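Long-range contacts in Cyclo(L-leucyl-L-leucyl) synthase (Staphylococcus haemolyticus, PDB 6EZ3), which makes cyclodipeptides, chiefly cyclo(L-Leu-L-Leu), from two leucyl-tRNA molecules without using ATP: residues V23-S28 against I43-S48; S37-I42 against R89-E94. All coordinates share one frame; numbering follows the deposited sequence.

Overall arrangement
From the N terminus the chain runs through strand 22-26, which leads to Ser-28, the nucleophile by similarity, and then climbs into helix 36-49. Contact 1 closes this short loop, laying the second half of that helix back along the strand. Contact 2 closes a longer loop, bringing helix 73-97 against the first half of the same helix. The two loops cross, since residues 37-42 fall between the two segments of contact 1 while 89-94 comes after both. Helix 36-49 thus packs on the sheet with one side and on helix 73-97 with another, and Gln-44 NE2 probably hydrogen-bonds Glu-94 OE1 where the contacts meet. Ile-27 also joins them, packing on Ile-39 and Ile-42.

Contact 1. Residues V23-S28 against I43-S48; sequences VILGIS and IQWANS
Leu-25 sets the fork of its two methyls against Ala-46 CB, with CD1 at 3.6 Å and CD2 at 3.7 Å from that carbon. Its CG stands anti to the carbonyl carbon (chi1 -49°), and from there CD1 also meets the helix backbone, 3.8 Å from Ile-43 CA, and lies alongside Ile-43 CG1. Val-23, two residues earlier on the same face of the strand, brings CG1 to the same Ala-46 methyl at 3.7 Å. Two strand side chains thus meet on the one methyl of Ala-46. Strand 23-26 and helix 43-48 run almost exactly antiparallel (177°) with their axes 9.7 Å apart, the geometry of the first half of a beta-alpha-beta crossover, which helix 36-49 completes by leading into the parallel strand 52-57 of this Rossmann-like, HUP-clan sheet. Packing is looser beside the indole: Trp-45 CZ3 turns its ring edge to Val-23 CG2 and Leu-25 CD2, each 4.3 Å away, while the ring also meets Phe-4 and Phe-50. Toward the exposed side the helix is polar, and the Ser-48 hydroxyl bonds back within it to Gln-44 O, which takes the Ser-48 amide from the opposite face of its carbonyl plane.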
ATOM      1  N   VAL A  23      10.362  -5.431   5.990  1.00 39.66           N
ATOM      2  CA  VAL A  23       9.858  -4.638   4.867  1.00 37.17           C
ATOM      3  C   VAL A  23       8.457  -5.144   4.456  1.00 43.30           C
ATOM      4  O   VAL A  23       8.162  -6.342   4.587  1.00 43.36           O
ATOM      5  CB  VAL A  23      10.855  -4.579   3.660  1.00 38.61           C
ATOM      6  CG1 VAL A  23      11.084  -5.944   2.979  1.00 36.90           C
ATOM      7  CG2 VAL A  23      10.417  -3.535   2.644  1.00 38.48           C
ATOM      8  N   ILE A  24       7.597  -4.223   3.990  1.00 39.64           N
ATOM      9  CA  ILE A  24       6.281  -4.511   3.460  1.00 39.46           C
ATOM     10  C   ILE A  24       6.425  -4.228   2.001  1.00 44.71           C
ATOM     11  O   ILE A  24       6.779  -3.110   1.619  1.00 46.28           O
ATOM     12  CB  ILE A  24       5.121  -3.675   4.095  1.00 43.01           C
ATOM     13  CG1 ILE A  24       4.968  -3.961   5.621  1.00 43.67           C
ATOM     14  CG2 ILE A  24       3.777  -3.950   3.361  1.00 43.57           C
ATOM     15  CD1 ILE A  24       4.130  -3.001   6.349  1.00 43.00           C
ATOM     16  N   LEU A  25       6.209  -5.243   1.170  1.00 40.19           N
ATOM     17  CA  LEU A  25       6.246  -5.030  -0.274  1.00 38.30           C
ATOM     18  C   LEU A  25       4.804  -4.746  -0.692  1.00 44.08           C
ATOM     19  O   LEU A  25       3.920  -5.578  -0.500  1.00 43.62           O
ATOM     20  CB  LEU A  25       6.818  -6.223  -1.061  1.00 36.86           C
ATOM     21  CG  LEU A  25       8.130  -6.828  -0.595  1.00 39.33           C
ATOM     22  CD1 LEU A  25       8.407  -8.086  -1.345  1.00 39.70           C
ATOM     23  CD2 LEU A  25       9.279  -5.897  -0.799  1.00 38.63           C
ATOM     24  N   GLY A  26       4.567  -3.536  -1.162  1.00 42.18           N
ATOM     25  CA  GLY A  26       3.266  -3.138  -1.651  1.00 42.10           C
ATOM     26  C   GLY A  26       3.159  -3.510  -3.116  1.00 49.37           C
ATOM     27  O   GLY A  26       3.904  -2.972  -3.956  1.00 49.07           O
ATOM     28  N   ILE A  27       2.242  -4.462  -3.424  1.00 46.45           N
ATOM     29  CA  ILE A  27       1.920  -4.872  -4.792  1.00 46.05           C
ATOM     30  C   ILE A  27       0.545  -4.272  -5.177  1.00 50.94           C
ATOM     31  O   ILE A  27      -0.382  -4.283  -4.377  1.00 51.45           O
ATOM     32  CB  ILE A  27       2.071  -6.391  -4.984  1.00 49.00           C
ATOM     33  CG1 ILE A  27       3.573  -6.761  -4.909  1.00 48.99           C
ATOM     34  CG2 ILE A  27       1.469  -6.851  -6.318  1.00 49.33           C
ATOM     35  CD1 ILE A  27       3.923  -8.055  -4.205  1.00 46.61           C
ATOM     36  N   SER A  28       0.468  -3.647  -6.347  1.00 48.48           N
ATOM     37  CA  SER A  28      -0.698  -2.920  -6.838  1.00 49.40           C
ATOM     38  C   SER A  28      -1.531  -3.665  -7.882  1.00 58.59           C
ATOM     39  O   SER A  28      -0.969  -4.317  -8.774  1.00 59.45           O
ATOM     40  CB  SER A  28      -0.278  -1.552  -7.372  1.00 51.28           C
ATOM     41  OG  SER A  28      -0.086  -0.621  -6.322  1.00 56.04           O
ATOM     42  N   ILE A  43      10.395  -9.737  -4.276  1.00 39.06           N
ATOM     43  CA  ILE A  43      10.375 -10.756  -3.230  1.00 37.56           C
ATOM     44  C   ILE A  43      11.801 -11.257  -3.000  1.00 43.27           C
ATOM     45  O   ILE A  43      12.280 -11.259  -1.858  1.00 44.67           O
ATOM     46  CB  ILE A  43       9.362 -11.885  -3.496  1.00 39.20           C
ATOM     47  CG1 ILE A  43       7.926 -11.311  -3.523  1.00 38.89           C
ATOM     48  CG2 ILE A  43       9.532 -13.004  -2.453  1.00 38.56           C
ATOM     49  CD1 ILE A  43       6.744 -12.350  -3.292  1.00 45.83           C
ATOM     50  N   GLN A  44      12.497 -11.614  -4.084  1.00 38.46           N
ATOM     51  CA  GLN A  44      13.876 -12.063  -3.980  1.00 38.58           C
ATOM     52  C   GLN A  44      14.739 -11.023  -3.281  1.00 44.37           C
ATOM     53  O   GLN A  44      15.540 -11.394  -2.433  1.00 44.38           O
ATOM     54  CB  GLN A  44      14.443 -12.445  -5.356  1.00 40.05           C
ATOM     55  CG  GLN A  44      14.040 -13.855  -5.845  1.00 56.86           C
ATOM     56  CD  GLN A  44      14.417 -15.007  -4.927  1.00 77.52           C
ATOM     57  OE1 GLN A  44      15.424 -14.967  -4.185  1.00 76.06           O
ATOM     58  NE2 GLN A  44      13.602 -16.065  -4.957  1.00 65.52           N
ATOM     59  N   TRP A  45      14.508  -9.718  -3.581  1.00 42.65           N
ATOM     60  CA  TRP A  45      15.175  -8.548  -2.989  1.00 42.68           C
ATOM     61  C   TRP A  45      14.855  -8.418  -1.495  1.00 45.09           C
ATOM     62  O   TRP A  45      15.768  -8.246  -0.691  1.00 44.34           O
ATOM     63  CB  TRP A  45      14.777  -7.247  -3.725  1.00 41.76           C
ATOM     64  CG  TRP A  45      15.354  -5.996  -3.112  1.00 42.64           C
ATOM     65  CD1 TRP A  45      16.607  -5.496  -3.302  1.00 45.64           C
ATOM     66  CD2 TRP A  45      14.708  -5.117  -2.178  1.00 42.48           C
ATOM     67  NE1 TRP A  45      16.784  -4.361  -2.543  1.00 45.27           N
ATOM     68  CE2 TRP A  45      15.636  -4.111  -1.837  1.00 46.34           C
ATOM     69  CE3 TRP A  45      13.435  -5.097  -1.573  1.00 43.95           C
ATOM     70  CZ2 TRP A  45      15.334  -3.087  -0.931  1.00 45.60           C
ATOM     71  CZ3 TRP A  45      13.142  -4.091  -0.659  1.00 45.59           C
ATOM     72  CH2 TRP A  45      14.083  -3.097  -0.355  1.00 46.31           C
ATOM     73  N   ALA A  46      13.562  -8.517  -1.133  1.00 40.61           N
ATOM     74  CA  ALA A  46      13.120  -8.398   0.243  1.00 39.86           C
ATOM     75  C   ALA A  46      13.788  -9.487   1.004  1.00 46.72           C
ATOM     76  O   ALA A  46      14.464  -9.195   1.984  1.00 46.48           O
ATOM     77  CB  ALA A  46      11.608  -8.550   0.335  1.00 39.91           C
ATOM     78  N   ASN A  47      13.669 -10.735   0.495  1.00 45.32           N
ATOM     79  CA  ASN A  47      14.183 -11.961   1.094  1.00 46.52           C
ATOM     80  C   ASN A  47      15.664 -11.926   1.387  1.00 54.85           C
ATOM     81  O   ASN A  47      16.074 -12.334   2.475  1.00 57.49           O
ATOM     82  CB  ASN A  47      13.833 -13.159   0.231  1.00 47.07           C
ATOM     83  CG  ASN A  47      14.268 -14.479   0.800  1.00 60.28           C
ATOM     84  OD1 ASN A  47      13.924 -14.838   1.918  1.00 57.01           O
ATOM     85  ND2 ASN A  47      14.995 -15.247   0.014  1.00 48.25           N
ATOM     86  N   SER A  48      16.457 -11.433   0.426  1.00 51.70           N
ATOM     87  CA  SER A  48      17.914 -11.344   0.491  1.00 51.05           C
ATOM     88  C   SER A  48      18.447 -10.300   1.436  1.00 56.42           C
ATOM     89  O   SER A  48      19.463 -10.539   2.086  1.00 60.90           O
ATOM     90  CB  SER A  48      18.491 -11.128  -0.896  1.00 53.28           C
ATOM     91  OG  SER A  48      18.116 -12.240  -1.696  1.00 67.54           O
TER

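Contact 2. Residues S37-I42 against R89-E94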
ATOM      1  N   SER A  37       7.137 -10.992 -13.475  1.00 55.62           N
ATOM      2  CA  SER A  37       8.589 -10.805 -13.456  1.00 55.23           C
ATOM      3  C   SER A  37       9.040  -9.919 -12.299  1.00 55.62           C
ATOM      4  O   SER A  37       9.871 -10.338 -11.483  1.00 55.33           O
ATOM      5  CB  SER A  37       9.071 -10.243 -14.791  1.00 59.59           C
ATOM      6  OG  SER A  37      10.329 -10.791 -15.142  1.00 68.78           O
ATOM      7  N   TYR A  38       8.430  -8.728 -12.203  1.00 48.87           N
ATOM      8  CA  TYR A  38       8.704  -7.735 -11.165  1.00 46.39           C
ATOM      9  C   TYR A  38       8.406  -8.245  -9.745  1.00 44.84           C
ATOM     10  O   TYR A  38       9.266  -8.181  -8.860  1.00 41.17           O
ATOM     11  CB  TYR A  38       7.906  -6.451 -11.448  1.00 45.96           C
ATOM     12  CG  TYR A  38       8.326  -5.304 -10.570  1.00 44.57           C
ATOM     13  CD1 TYR A  38       9.556  -4.685 -10.745  1.00 46.12           C
ATOM     14  CD2 TYR A  38       7.524  -4.875  -9.522  1.00 44.57           C
ATOM     15  CE1 TYR A  38       9.983  -3.668  -9.894  1.00 45.88           C
ATOM     16  CE2 TYR A  38       7.938  -3.853  -8.668  1.00 45.18           C
ATOM     17  CZ  TYR A  38       9.166  -3.245  -8.867  1.00 43.92           C
ATOM     18  OH  TYR A  38       9.572  -2.214  -8.075  1.00 35.15           O
ATOM     19  N   ILE A  39       7.172  -8.726  -9.538  1.00 41.04           N
ATOM     20  CA  ILE A  39       6.721  -9.239  -8.252  1.00 40.86           C
ATOM     21  C   ILE A  39       7.747 -10.201  -7.646  1.00 47.79           C
ATOM     22  O   ILE A  39       8.039 -10.104  -6.447  1.00 49.10           O
ATOM     23  CB  ILE A  39       5.319  -9.835  -8.369  1.00 42.94           C
ATOM     24  CG1 ILE A  39       4.336  -8.736  -8.787  1.00 43.17           C
ATOM     25  CG2 ILE A  39       4.902 -10.502  -7.049  1.00 42.63           C
ATOM     26  CD1 ILE A  39       3.142  -9.220  -9.369  1.00 55.19           C
ATOM     27  N   ARG A  40       8.337 -11.072  -8.499  1.00 42.46           N
ATOM     28  CA  ARG A  40       9.363 -12.032  -8.125  1.00 41.36           C
ATOM     29  C   ARG A  40      10.638 -11.320  -7.683  1.00 45.79           C
ATOM     30  O   ARG A  40      11.160 -11.605  -6.602  1.00 43.82           O
ATOM     31  CB  ARG A  40       9.598 -13.002  -9.277  1.00 40.98           C
ATOM     32  CG  ARG A  40       8.309 -13.759  -9.578  1.00 58.04           C
ATOM     33  CD  ARG A  40       8.447 -15.042 -10.365  1.00 67.59           C
ATOM     34  NE  ARG A  40       7.121 -15.564 -10.692  1.00 67.92           N
ATOM     35  CZ  ARG A  40       6.527 -16.580 -10.078  1.00 71.95           C
ATOM     36  NH1 ARG A  40       5.317 -16.978 -10.460  1.00 49.68           N
ATOM     37  NH2 ARG A  40       7.149 -17.229  -9.096  1.00 46.60           N
ATOM     38  N   LYS A  41      11.093 -10.355  -8.507  1.00 44.75           N
ATOM     39  CA  LYS A  41      12.264  -9.517  -8.275  1.00 45.05           C
ATOM     40  C   LYS A  41      12.211  -8.920  -6.878  1.00 48.83           C
ATOM     41  O   LYS A  41      13.158  -9.096  -6.118  1.00 51.78           O
ATOM     42  CB  LYS A  41      12.318  -8.353  -9.309  1.00 49.10           C
ATOM     43  CG  LYS A  41      13.396  -8.491 -10.378  1.00 69.86           C
ATOM     44  CD  LYS A  41      13.937  -7.139 -10.843  1.00 69.21           C
ATOM     45  CE  LYS A  41      14.783  -7.258 -12.086  1.00 73.64           C
ATOM     46  NZ  LYS A  41      13.970  -7.502 -13.310  1.00 82.49           N
ATOM     47  N   ILE A  42      11.110  -8.219  -6.539  1.00 41.64           N
ATOM     48  CA  ILE A  42      10.946  -7.537  -5.250  1.00 39.73           C
ATOM     49  C   ILE A  42      10.937  -8.519  -4.084  1.00 42.97           C
ATOM     50  O   ILE A  42      11.431  -8.174  -3.025  1.00 42.49           O
ATOM     51  CB  ILE A  42       9.729  -6.552  -5.206  1.00 41.55           C
ATOM     52  CG1 ILE A  42       8.416  -7.223  -5.630  1.00 40.20           C
ATOM     53  CG2 ILE A  42      10.024  -5.281  -6.036  1.00 42.32           C
ATOM     54  CD1 ILE A  42       7.212  -6.416  -5.504  1.00 45.16           C
ATOM     55  N   ARG A  89      -1.296 -16.293  -5.882  1.00 56.20           N
ATOM     56  CA  ARG A  89      -0.651 -17.475  -6.473  1.00 55.03           C
ATOM     57  C   ARG A  89       0.810 -17.208  -6.866  1.00 56.25           C
ATOM     58  O   ARG A  89       1.648 -18.032  -6.514  1.00 54.47           O
ATOM     59  CB  ARG A  89      -1.477 -18.058  -7.624  1.00 54.33           C
ATOM     60  CG  ARG A  89      -2.758 -18.736  -7.142  1.00 63.72           C
ATOM     61  CD  ARG A  89      -3.517 -19.431  -8.266  1.00 74.06           C
ATOM     62  NE  ARG A  89      -4.958 -19.491  -8.000  1.00 83.71           N
ATOM     63  CZ  ARG A  89      -5.571 -20.497  -7.375  1.00 97.82           C
ATOM     64  NH1 ARG A  89      -4.876 -21.550  -6.950  1.00 83.70           N
ATOM     65  NH2 ARG A  89      -6.885 -20.456  -7.168  1.00 77.17           N
ATOM     66  N   PHE A  90       1.126 -16.042  -7.488  1.00 53.41           N
ATOM     67  CA  PHE A  90       2.510 -15.685  -7.837  1.00 55.31           C
ATOM     68  C   PHE A  90       3.371 -15.502  -6.594  1.00 58.89           C
ATOM     69  O   PHE A  90       4.500 -16.013  -6.538  1.00 58.07           O
ATOM     70  CB  PHE A  90       2.602 -14.410  -8.681  1.00 59.32           C
ATOM     71  CG  PHE A  90       2.149 -14.526 -10.115  1.00 65.25           C
ATOM     72  CD1 PHE A  90       2.474 -15.646 -10.881  1.00 71.98           C
ATOM     73  CD2 PHE A  90       1.421 -13.497 -10.721  1.00 70.15           C
ATOM     74  CE1 PHE A  90       2.032 -15.761 -12.218  1.00 74.27           C
ATOM     75  CE2 PHE A  90       1.015 -13.594 -12.067  1.00 74.19           C
ATOM     76  CZ  PHE A  90       1.327 -14.722 -12.811  1.00 72.72           C
ATOM     77  N   CYS A  91       2.831 -14.764  -5.592  1.00 53.77           N
ATOM     78  CA  CYS A  91       3.501 -14.477  -4.325  1.00 51.19           C
ATOM     79  C   CYS A  91       3.820 -15.724  -3.536  1.00 52.80           C
ATOM     80  O   CYS A  91       4.970 -15.919  -3.127  1.00 51.98           O
ATOM     81  CB  CYS A  91       2.690 -13.488  -3.508  1.00 50.45           C
ATOM     82  SG  CYS A  91       2.637 -11.832  -4.225  1.00 53.62           S
ATOM     83  N   GLU A  92       2.833 -16.607  -3.390  1.00 48.91           N
ATOM     84  CA  GLU A  92       3.023 -17.872  -2.684  1.00 49.02           C
ATOM     85  C   GLU A  92       4.111 -18.723  -3.324  1.00 55.11           C
ATOM     86  O   GLU A  92       4.902 -19.317  -2.607  1.00 53.77           O
ATOM     87  CB  GLU A  92       1.717 -18.642  -2.591  1.00 49.79           C
ATOM     88  CG  GLU A  92       0.747 -18.024  -1.605  1.00 52.99           C
ATOM     89  CD  GLU A  92      -0.455 -18.865  -1.233  1.00 69.02           C
ATOM     90  OE1 GLU A  92      -0.618 -19.994  -1.759  1.00 51.98           O
ATOM     91  OE2 GLU A  92      -1.244 -18.376  -0.397  1.00 60.17           O
ATOM     92  N   ASP A  93       4.192 -18.714  -4.668  1.00 54.47           N
ATOM     93  CA  ASP A  93       5.195 -19.451  -5.416  1.00 55.24           C
ATOM     94  C   ASP A  93       6.595 -18.972  -5.128  1.00 57.64           C
ATOM     95  O   ASP A  93       7.500 -19.797  -4.941  1.00 58.26           O
ATOM     96  CB  ASP A  93       4.904 -19.392  -6.909  1.00 58.85           C
ATOM     97  CG  ASP A  93       4.468 -20.736  -7.453  1.00 86.59           C
ATOM     98  OD1 ASP A  93       5.263 -21.712  -7.345  1.00 89.97           O
ATOM     99  OD2 ASP A  93       3.326 -20.827  -7.972  1.00 95.90           O
ATOM    100  N   GLU A  94       6.771 -17.644  -5.051  1.00 51.99           N
ATOM    101  CA  GLU A  94       8.081 -17.053  -4.784  1.00 51.17           C
ATOM    102  C   GLU A  94       8.537 -17.229  -3.366  1.00 53.28           C
ATOM    103  O   GLU A  94       9.740 -17.416  -3.138  1.00 52.17           O
ATOM    104  CB  GLU A  94       8.128 -15.582  -5.174  1.00 52.39           C
ATOM    105  CG  GLU A  94       8.468 -15.399  -6.630  1.00 60.20           C
ATOM    106  CD  GLU A  94       9.773 -16.001  -7.121  1.00 73.77           C
ATOM    107  OE1 GLU A  94      10.841 -15.784  -6.494  1.00 54.66           O
ATOM    108  OE2 GLU A  94       9.716 -16.690  -8.161  1.00 61.14           O
TER
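Arg-40 reaches across to helix 89-94 with its chain extended from CG to NE, and its guanidinium stands steeply to both flat groups that it meets. Its NH2 gives a nearly straight hydrogen bond (171°) to Glu-94 OE2 at 2.8 Å, within a salt bridge. The oxygen lies in the guanidinium plane but the carboxylate is turned 85° to it, and OE2 receives the N-H on its anti lone pair. The Glu-94 chain bends at chi2, which turns its carboxylate toward Arg-40, while CG lies beside the aliphatic part of Arg-40. Glu-94 OE2 also pairs with Lys-97, which would be expected to stabilise its negative charge. The other terminal nitrogen, NH1, approaches Phe-90 CD1 obliquely, with the two planes 74° apart, and Phe-90 O lies over one guanidinium face. Asp-93 adds its CB near NH2 at the guanidinium edge. Deeper in the interface, Ile-39 CG2 meets Cys-91 SG at 3.9 Å, an apolar pair beneath the polar one. The helix axes are 9.8 Å apart and cross at a moderate angle, pairing two helices of the Rossmann-like fold, 36-49 and 73-97, the latter carrying Arg-89, a residue possibly involved in aminoacyl-tRNA binding, by similarity.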